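Local coordinates for protein alanine racemase (PDB 4QHR) that belongs to the alanine racemase family, pairing an N-terminal TIM-barrel domain with a C-terminal domain of the alanine racemase type, at residues T153-D166 with I187-W200. Numbering follows the deposited sequence.
Sequences TCVLAMHFANADVD and ILASCCNSAAIFKW
Trp200 turns an edge of its indole onto a face of Phe160 in an edge-to-face pair. Its CZ3 sits over the centre of the phenyl ring, 3.6 Å from Phe160 CE2, and the planes meet at 55°. Met158 CE covers the opposite face of Phe160, offset toward the rim. Ala163 CB packs against Trp200 CZ3 and touches Ala195 CB at 3.7 Å. Next to it, Asn193 meets the His159 ring with its amide nearly perpendicular. With CG between the backbone N and the carbonyl carbon (chi1 58°), Asn193 acts as N-cap of helix 194-199. Its OD1 accepts from Ala196 N at 3.1 Å, and its ND2 donates to a water that also bonds Phe160 O and Ala163 N. At the far end of the helix, Lys199 bends at chi3 (68°) and donates from NZ to Ala163 O at 2.9 Å. A water links NZ to Asp166 OD1, beside a long salt bridge of 4.0 Å.

Earlier in both segments, strands 154-157 and 188-190 pair in parallel. Leu156 N donates to Leu188 O, Leu156 O accepts from Ser190 N, and Met158 N donates to Ser190 O at 3.1 Å. A water also bridges Cys154 O and Leu188 N. Helix 168-184 completes this right-handed beta-alpha-beta unit of the barrel. Ser194 OG, on the capped helix, hydrogen-bonds phosphate oxygen OP3 of the modified residue LLP at position 34. The Asn193 cap sets the start of helix 194-199, and the Lys199 bond ties its end to segment 153-166, as the aromatic pair does for the next residue. This probably helps to place Ser194 against the LLP phosphate.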
loop_
_atom_site.group_PDB
_atom_site.type_symbol
_atom_site.label_atom_id
_atom_site.label_comp_id
_atom_site.label_asym_id
_atom_site.label_seq_id
_atom_site.Cartn_x
_atom_site.Cartn_y
_atom_site.Cartn_z
ATOM N N THR A 153 -13.958 -36.677 -5.419
ATOM C CA THR A 153 -12.957 -36.885 -4.391
ATOM C C THR A 153 -12.864 -35.559 -3.657
ATOM O O THR A 153 -12.620 -34.487 -4.277
ATOM C CB THR A 153 -11.591 -37.285 -4.970
ATOM O OG1 THR A 153 -11.695 -38.583 -5.591
ATOM C CG2 THR A 153 -10.492 -37.319 -3.900
ATOM N N CYS A 154 -13.070 -35.636 -2.355
ATOM C CA CYS A 154 -13.150 -34.459 -1.482
ATOM C C CYS A 154 -11.902 -34.227 -0.646
ATOM O O CYS A 154 -11.125 -35.173 -0.341
ATOM C CB CYS A 154 -14.301 -34.629 -0.479
ATOM S SG CYS A 154 -15.908 -34.686 -1.218
ATOM N N VAL A 155 -11.701 -32.980 -0.235
ATOM C CA VAL A 155 -10.711 -32.662 0.793
ATOM C C VAL A 155 -11.425 -31.864 1.859
ATOM O O VAL A 155 -11.946 -30.816 1.547
ATOM C CB VAL A 155 -9.544 -31.814 0.255
ATOM C CG1 VAL A 155 -8.573 -31.488 1.370
ATOM C CG2 VAL A 155 -8.864 -32.506 -0.892
ATOM N N LEU A 156 -11.465 -32.341 3.078
ATOM C CA LEU A 156 -12.001 -31.588 4.203
ATOM C C LEU A 156 -11.007 -30.507 4.545
ATOM O O LEU A 156 -9.844 -30.809 4.906
ATOM C CB LEU A 156 -12.210 -32.486 5.410
ATOM C CG LEU A 156 -12.720 -31.830 6.699
ATOM C CD1 LEU A 156 -14.072 -31.167 6.459
ATOM C CD2 LEU A 156 -12.844 -32.907 7.775
ATOM N N ALA A 157 -11.459 -29.260 4.476
ATOM C CA ALA A 157 -10.588 -28.103 4.702
ATOM C C ALA A 157 -11.110 -27.221 5.836
ATOM O O ALA A 157 -12.277 -26.876 5.887
ATOM C CB ALA A 157 -10.441 -27.271 3.436
ATOM N N MET A 158 -10.219 -26.882 6.734
ATOM C CA MET A 158 -10.481 -25.840 7.715
ATOM C C MET A 158 -9.300 -24.863 7.824
ATOM O O MET A 158 -8.168 -25.188 7.452
ATOM C CB MET A 158 -10.700 -26.485 9.039
ATOM C CG MET A 158 -11.365 -25.587 10.063
ATOM S SD MET A 158 -11.262 -26.405 11.645
ATOM C CE MET A 158 -9.481 -26.561 11.958
ATOM N N HIS A 159 -9.594 -23.659 8.337
ATOM C CA HIS A 159 -8.586 -22.679 8.655
ATOM C C HIS A 159 -8.770 -22.307 10.137
ATOM O O HIS A 159 -9.880 -22.094 10.608
ATOM C CB HIS A 159 -8.714 -21.479 7.724
ATOM C CG HIS A 159 -7.485 -20.608 7.667
ATOM N ND1 HIS A 159 -6.215 -21.105 7.418
ATOM C CD2 HIS A 159 -7.339 -19.267 7.811
ATOM C CE1 HIS A 159 -5.344 -20.107 7.421
ATOM N NE2 HIS A 159 -6.000 -18.982 7.655
ATOM N N PHE A 160 -7.658 -22.247 10.852
ATOM C CA PHE A 160 -7.647 -21.849 12.263
ATOM C C PHE A 160 -7.795 -20.369 12.394
ATOM O O PHE A 160 -7.193 -19.616 11.623
ATOM C CB PHE A 160 -6.355 -22.286 12.912
ATOM C CG PHE A 160 -6.391 -23.710 13.346
ATOM C CD1 PHE A 160 -7.202 -24.079 14.401
ATOM C CD2 PHE A 160 -5.679 -24.690 12.671
ATOM C CE1 PHE A 160 -7.288 -25.402 14.804
ATOM C CE2 PHE A 160 -5.759 -26.018 13.075
ATOM C CZ PHE A 160 -6.560 -26.366 14.147
ATOM N N ALA A 161 -8.591 -19.939 13.353
ATOM C CA ALA A 161 -8.748 -18.507 13.590
ATOM C C ALA A 161 -7.591 -17.857 14.380
ATOM O O ALA A 161 -7.250 -16.705 14.156
ATOM C CB ALA A 161 -10.077 -18.279 14.314
ATOM N N ASN A 162 -7.003 -18.587 15.321
ATOM C CA ASN A 162 -6.062 -18.049 16.310
ATOM C C ASN A 162 -4.901 -18.993 16.527
ATOM O O ASN A 162 -4.398 -19.119 17.660
ATOM C CB ASN A 162 -6.771 -17.850 17.660
ATOM C CG ASN A 162 -7.968 -16.931 17.568
ATOM O OD1 ASN A 162 -9.111 -17.347 17.774
ATOM N ND2 ASN A 162 -7.720 -15.710 17.233
ATOM N N ALA A 163 -4.432 -19.651 15.454
ATOM C CA ALA A 163 -3.279 -20.557 15.591
ATOM C C ALA A 163 -2.009 -19.827 16.012
ATOM O O ALA A 163 -1.111 -20.435 16.631
ATOM C CB ALA A 163 -3.043 -21.332 14.305
ATOM N N ASP A 164 -1.914 -18.548 15.667
ATOM C CA ASP A 164 -0.793 -17.737 16.061
ATOM C C ASP A 164 -0.617 -17.500 17.570
ATOM O O ASP A 164 0.441 -17.009 17.949
ATOM C CB ASP A 164 -0.849 -16.384 15.383
ATOM C CG ASP A 164 -2.070 -15.577 15.793
ATOM O OD1 ASP A 164 -3.212 -16.061 15.747
ATOM O OD2 ASP A 164 -1.877 -14.432 16.189
ATOM N N VAL A 165 -1.588 -17.835 18.425
ATOM C CA VAL A 165 -1.433 -17.622 19.873
ATOM C C VAL A 165 -2.025 -18.796 20.617
ATOM O O VAL A 165 -2.567 -19.699 20.001
ATOM C CB VAL A 165 -2.154 -16.322 20.361
ATOM C CG1 VAL A 165 -1.430 -15.077 19.903
ATOM C CG2 VAL A 165 -3.591 -16.294 19.893
ATOM N N ASP A 166 -1.928 -18.808 21.949
ATOM C CA ASP A 166 -2.677 -19.780 22.743
ATOM C C ASP A 166 -4.040 -19.219 22.941
ATOM O O ASP A 166 -4.177 -18.126 23.441
ATOM C CB ASP A 166 -2.073 -20.023 24.119
ATOM C CG ASP A 166 -0.747 -20.763 24.060
ATOM O OD1 ASP A 166 -0.502 -21.515 23.094
ATOM O OD2 ASP A 166 0.051 -20.590 25.016
ATOM N N ILE A 187 -11.343 -39.824 4.044
ATOM C CA ILE A 187 -11.301 -38.546 3.335
ATOM C C ILE A 187 -9.940 -37.867 3.509
ATOM O O ILE A 187 -9.302 -37.987 4.554
ATOM C CB ILE A 187 -12.494 -37.647 3.758
ATOM C CG1 ILE A 187 -12.697 -36.438 2.824
ATOM C CG2 ILE A 187 -12.428 -37.183 5.225
ATOM C CD1 ILE A 187 -13.881 -35.577 3.223
ATOM N N LEU A 188 -9.511 -37.156 2.465
ATOM C CA LEU A 188 -8.353 -36.333 2.576
ATOM C C LEU A 188 -8.690 -35.141 3.458
ATOM O O LEU A 188 -9.867 -34.722 3.571
ATOM C CB LEU A 188 -7.916 -35.837 1.189
ATOM C CG LEU A 188 -7.544 -36.930 0.207
ATOM C CD1 LEU A 188 -7.593 -36.384 -1.222
ATOM C CD2 LEU A 188 -6.224 -37.593 0.535
ATOM N N ALA A 189 -7.654 -34.581 4.062
ATOM C CA ALA A 189 -7.829 -33.451 4.934
ATOM C C ALA A 189 -6.652 -32.458 4.912
ATOM O O ALA A 189 -5.522 -32.824 4.646
ATOM C CB ALA A 189 -8.059 -33.916 6.333
ATOM N N SER A 190 -6.986 -31.210 5.250
ATOM C CA SER A 190 -6.047 -30.091 5.230
ATOM C C SER A 190 -6.503 -29.020 6.223
ATOM O O SER A 190 -7.631 -28.452 6.116
ATOM C CB SER A 190 -6.020 -29.445 3.855
ATOM O OG SER A 190 -5.026 -28.385 3.764
ATOM N N CYS A 191 -5.615 -28.695 7.163
ATOM C CA CYS A 191 -5.928 -27.568 8.045
ATOM C C CYS A 191 -4.783 -26.683 8.542
ATOM O O CYS A 191 -5.055 -25.674 9.152
ATOM C CB CYS A 191 -6.729 -28.056 9.213
ATOM S SG CYS A 191 -5.747 -29.045 10.329
ATOM N N CYS A 192 -3.530 -27.030 8.289
ATOM C CA CYS A 192 -2.419 -26.238 8.806
ATOM C C CYS A 192 -1.988 -25.063 7.924
ATOM O O CYS A 192 -1.534 -25.243 6.766
ATOM C CB CYS A 192 -1.194 -27.121 9.074
ATOM S SG CYS A 192 -1.525 -28.458 10.265
ATOM N N ASN A 193 -2.111 -23.880 8.493
ATOM C CA ASN A 193 -1.428 -22.660 8.007
ATOM C C ASN A 193 0.002 -22.677 8.571
ATOM O O ASN A 193 0.406 -23.690 9.139
ATOM C CB ASN A 193 -2.230 -21.412 8.363
ATOM C CG ASN A 193 -2.488 -21.253 9.876
ATOM O OD1 ASN A 193 -1.982 -22.022 10.699
ATOM N ND2 ASN A 193 -3.266 -20.265 10.225
ATOM N N SER A 194 0.764 -21.593 8.430
ATOM C CA SER A 194 2.126 -21.570 8.866
ATOM C C SER A 194 2.205 -21.836 10.372
ATOM O O SER A 194 3.024 -22.617 10.815
ATOM C CB SER A 194 2.776 -20.208 8.575
ATOM O OG SER A 194 2.808 -19.941 7.179
ATOM N N ALA A 195 1.340 -21.181 11.119
ATOM C CA ALA A 195 1.389 -21.313 12.589
ATOM C C ALA A 195 1.171 -22.772 13.036
ATOM O O ALA A 195 1.906 -23.316 13.921
ATOM C CB ALA A 195 0.366 -20.374 13.216
ATOM N N ALA A 196 0.151 -23.393 12.450
ATOM C CA ALA A 196 -0.170 -24.790 12.736
ATOM C C ALA A 196 0.921 -25.760 12.266
ATOM O O ALA A 196 1.144 -26.792 12.918
ATOM C CB ALA A 196 -1.488 -25.177 12.125
ATOM N N ILE A 197 1.604 -25.456 11.135
ATOM C CA ILE A 197 2.772 -26.261 10.730
ATOM C C ILE A 197 3.820 -26.301 11.866
ATOM O O ILE A 197 4.416 -27.367 12.149
ATOM C CB ILE A 197 3.346 -25.790 9.356
ATOM C CG1 ILE A 197 2.339 -26.102 8.240
ATOM C CG2 ILE A 197 4.682 -26.470 9.051
ATOM C CD1 ILE A 197 2.582 -25.410 6.930
ATOM N N PHE A 198 4.059 -25.167 12.534
ATOM C CA PHE A 198 5.025 -25.133 13.625
ATOM C C PHE A 198 4.475 -25.810 14.887
ATOM O O PHE A 198 5.206 -26.546 15.571
ATOM C CB PHE A 198 5.457 -23.689 13.956
ATOM C CG PHE A 198 6.481 -23.138 13.032
ATOM C CD1 PHE A 198 7.796 -23.477 13.179
ATOM C CD2 PHE A 198 6.143 -22.275 12.031
ATOM C CE1 PHE A 198 8.774 -22.975 12.320
ATOM C CE2 PHE A 198 7.088 -21.749 11.197
ATOM C CZ PHE A 198 8.411 -22.117 11.329
ATOM N N LYS A 199 3.199 -25.603 15.160
ATOM C CA LYS A 199 2.640 -26.074 16.422
ATOM C C LYS A 199 2.028 -27.457 16.466
ATOM O O LYS A 199 2.144 -28.100 17.468
ATOM C CB LYS A 199 1.645 -25.111 16.915
ATOM C CG LYS A 199 2.342 -23.850 17.402
ATOM C CD LYS A 199 1.360 -22.709 17.591
ATOM C CE LYS A 199 0.411 -22.967 18.735
ATOM N NZ LYS A 199 -0.296 -21.721 19.130
ATOM N N TRP A 200 1.388 -27.907 15.396
ATOM C CA TRP A 200 0.553 -29.097 15.450
ATOM C C TRP A 200 0.812 -30.040 14.286
ATOM O O TRP A 200 -0.089 -30.230 13.463
ATOM C CB TRP A 200 -0.935 -28.720 15.474
ATOM C CG TRP A 200 -1.291 -27.804 16.539
ATOM C CD1 TRP A 200 -0.891 -27.877 17.847
ATOM C CD2 TRP A 200 -2.104 -26.610 16.440
ATOM N NE1 TRP A 200 -1.407 -26.821 18.546
ATOM C CE2 TRP A 200 -2.159 -26.038 17.715
ATOM C CE3 TRP A 200 -2.782 -25.977 15.394
ATOM C CZ2 TRP A 200 -2.867 -24.870 17.981
ATOM C CZ3 TRP A 200 -3.480 -24.828 15.651
ATOM C CH2 TRP A 200 -3.524 -24.282 16.946
HETATM O O HOH W 1 -10.983 -37.901 0.034
HETATM O O HOH W 2 -4.741 -19.059 12.649
HETATM O O HOH W 3 -5.405 -22.841 9.241
HETATM O O HOH W 4 1.399 -19.433 20.239
HETATM O O HOH W 5 -1.646 -22.967 21.200
#